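Local structure of thermotoga maritima TmcAL (5Y0T) at residues 51-56 / 338-343. The protein belongs to the HIGH nucleotidyl transferase family of the HUP clan and binds adenosine-5'-rp-alpha-thio-triphosphate in a pocket. Sequence-based numbering, arbitrary orientation.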
loop_
_atom_site.group_PDB
_atom_site.type_symbol
_atom_site.label_atom_id
_atom_site.label_comp_id
_atom_site.label_asym_id
_atom_site.label_seq_id
_atom_site.Cartn_x
_atom_site.Cartn_y
_atom_site.Cartn_z
ATOM N N ASP A 51 4.916 -20.786 5.258
ATOM C CA ASP A 51 4.897 -19.837 6.374
ATOM C C ASP A 51 5.567 -20.386 7.628
ATOM O O ASP A 51 6.035 -21.523 7.657
ATOM C CB ASP A 51 3.459 -19.338 6.665
ATOM C CG ASP A 51 2.556 -20.369 7.327
ATOM O OD1 ASP A 51 3.008 -21.446 7.781
ATOM O OD2 ASP A 51 1.341 -20.069 7.405
ATOM N N LYS A 52 5.634 -19.554 8.662
ATOM C CA LYS A 52 6.443 -19.876 9.834
ATOM C C LYS A 52 5.824 -21.003 10.654
ATOM O O LYS A 52 6.533 -21.733 11.352
ATOM C CB LYS A 52 6.629 -18.622 10.706
ATOM C CG LYS A 52 5.312 -18.124 11.318
ATOM C CD LYS A 52 5.450 -16.697 11.852
ATOM C CE LYS A 52 4.107 -16.208 12.420
ATOM N NZ LYS A 52 4.215 -14.804 12.954
ATOM N N PHE A 53 4.509 -21.172 10.559
ATOM C CA PHE A 53 3.858 -22.257 11.304
ATOM C C PHE A 53 4.236 -23.617 10.707
ATOM O O PHE A 53 4.523 -24.586 11.422
ATOM C CB PHE A 53 2.341 -22.044 11.311
ATOM C CG PHE A 53 1.934 -20.714 11.905
ATOM C CD1 PHE A 53 2.119 -20.461 13.250
ATOM C CD2 PHE A 53 1.382 -19.727 11.115
ATOM C CE1 PHE A 53 1.753 -19.235 13.796
ATOM C CE2 PHE A 53 1.019 -18.503 11.657
ATOM C CZ PHE A 53 1.205 -18.265 12.993
ATOM N N ALA A 54 4.260 -23.681 9.385
ATOM C CA ALA A 54 4.722 -24.885 8.702
ATOM C C ALA A 54 6.212 -25.132 8.960
ATOM O O ALA A 54 6.635 -26.259 9.250
ATOM C CB ALA A 54 4.447 -24.775 7.202
ATOM N N ARG A 55 7.020 -24.088 8.859
ATOM C CA ARG A 55 8.460 -24.283 9.020
ATOM C C ARG A 55 8.815 -24.570 10.494
ATOM O O ARG A 55 9.747 -25.322 10.771
ATOM C CB ARG A 55 9.227 -23.074 8.460
ATOM C CG ARG A 55 9.497 -23.214 6.951
ATOM C CD ARG A 55 9.683 -21.862 6.232
ATOM N NE ARG A 55 10.562 -20.958 6.976
ATOM C CZ ARG A 55 10.139 -19.842 7.553
ATOM N NH1 ARG A 55 8.860 -19.479 7.436
ATOM N NH2 ARG A 55 10.984 -19.079 8.229
ATOM N N ALA A 56 8.053 -24.013 11.435
ATOM C CA ALA A 56 8.234 -24.373 12.857
ATOM C C ALA A 56 7.993 -25.866 13.087
ATOM O O ALA A 56 8.741 -26.541 13.814
ATOM C CB ALA A 56 7.304 -23.547 13.752
ATOM N N ARG A 338 8.490 -14.948 21.521
ATOM C CA ARG A 338 7.304 -15.536 20.886
ATOM C C ARG A 338 7.534 -17.032 20.660
ATOM O O ARG A 338 8.473 -17.404 19.981
ATOM C CB ARG A 338 6.992 -14.841 19.544
ATOM C CG ARG A 338 5.914 -15.563 18.691
ATOM C CD ARG A 338 4.487 -15.222 19.147
ATOM N NE ARG A 338 3.479 -15.940 18.353
ATOM C CZ ARG A 338 3.022 -15.513 17.178
ATOM N NH1 ARG A 338 3.461 -14.361 16.675
ATOM N NH2 ARG A 338 2.107 -16.220 16.522
ATOM N N ILE A 339 6.670 -17.879 21.215
ATOM C CA ILE A 339 6.777 -19.325 21.015
ATOM C C ILE A 339 5.983 -19.715 19.779
ATOM O O ILE A 339 4.774 -19.523 19.757
ATOM C CB ILE A 339 6.206 -20.135 22.207
ATOM C CG1 ILE A 339 6.801 -19.694 23.552
ATOM C CG2 ILE A 339 6.348 -21.648 21.955
ATOM C CD1 ILE A 339 8.285 -19.709 23.618
ATOM N N LEU A 340 6.658 -20.193 18.733
ATOM C CA LEU A 340 5.959 -20.708 17.555
ATOM C C LEU A 340 5.616 -22.189 17.660
ATOM O O LEU A 340 4.706 -22.661 16.979
ATOM C CB LEU A 340 6.783 -20.468 16.290
ATOM C CG LEU A 340 6.960 -19.006 15.877
ATOM C CD1 LEU A 340 7.864 -18.970 14.670
ATOM C CD2 LEU A 340 5.595 -18.299 15.580
ATOM N N GLY A 341 6.348 -22.929 18.494
ATOM C CA GLY A 341 6.067 -24.338 18.656
ATOM C C GLY A 341 7.005 -25.025 19.634
ATOM O O GLY A 341 8.097 -24.517 19.934
ATOM N N PHE A 342 6.558 -26.163 20.159
ATOM C CA PHE A 342 7.419 -26.992 20.992
ATOM C C PHE A 342 6.922 -28.430 21.019
ATOM O O PHE A 342 5.757 -28.709 20.708
ATOM C CB PHE A 342 7.542 -26.427 22.427
ATOM C CG PHE A 342 6.213 -26.185 23.132
ATOM C CD1 PHE A 342 5.505 -25.008 22.915
ATOM C CD2 PHE A 342 5.714 -27.099 24.049
ATOM C CE1 PHE A 342 4.311 -24.767 23.581
ATOM C CE2 PHE A 342 4.507 -26.873 24.722
ATOM C CZ PHE A 342 3.800 -25.698 24.487
ATOM N N THR A 343 7.812 -29.352 21.371
ATOM C CA THR A 343 7.403 -30.733 21.544
ATOM C C THR A 343 7.037 -31.065 22.985
ATOM O O THR A 343 7.286 -30.287 23.893
ATOM C CB THR A 343 8.518 -31.694 21.140
ATOM O OG1 THR A 343 9.620 -31.520 22.039
ATOM C CG2 THR A 343 8.969 -31.422 19.704
#
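The ring of Phe-53 meets the guanidinium of Arg-338 at its edge. Arg-338 NH2 lies near the ring plane, 4.1 Å from Phe-53 CE1, and the two planes are turned 54° apart. One face of the same ring is covered by Lys-52, whose CG sits over the ring centre. Asp-51 OD2 lies in plane at another part of the edge. CD2 of Leu-340 lies over one face of the Arg-338 guanidinium, toward its margin, 4.0 Å from the plane.

Leu-340 is the main apolar link to the helix. Its CD2 packs across the extended Lys-52 chain, 4.1 Å from Lys-52 CD. Its CB rests 4.0 Å from Ala-56 CB. The CG of Lys-52 stands between its backbone N and carbonyl carbon (chi1 66°), which sends the chain over the Phe-53 ring.

The contact packs the start of helix 52-61 against strand 337-343 of the mixed sheet, in a protein of the HIGH nucleotidyl transferase family. The strand runs antiparallel to 66-70, and a classic beta bulge sets Leu-340 and Gly-341 together opposite Val-67 of that neighbour. The axes of helix 52-56 and strand 338-343 approach to 8.0 Å, 33° apart.

Lys-52 NZ and Arg-338 NH1 are 3.8 Å apart. Asp-413 takes salt bridges from both side chains, and its carboxylate probably offsets their like charges. Lys-52 NZ also forms a salt bridge with Glu-69 and a hydrogen bond with Thr-395, so its buried amino group is well supplied with partners. Asp-51 is the N-cap of the helix. Its OD1 accepts a nearly straight hydrogen bond from Ala-54 N at 3.0 Å.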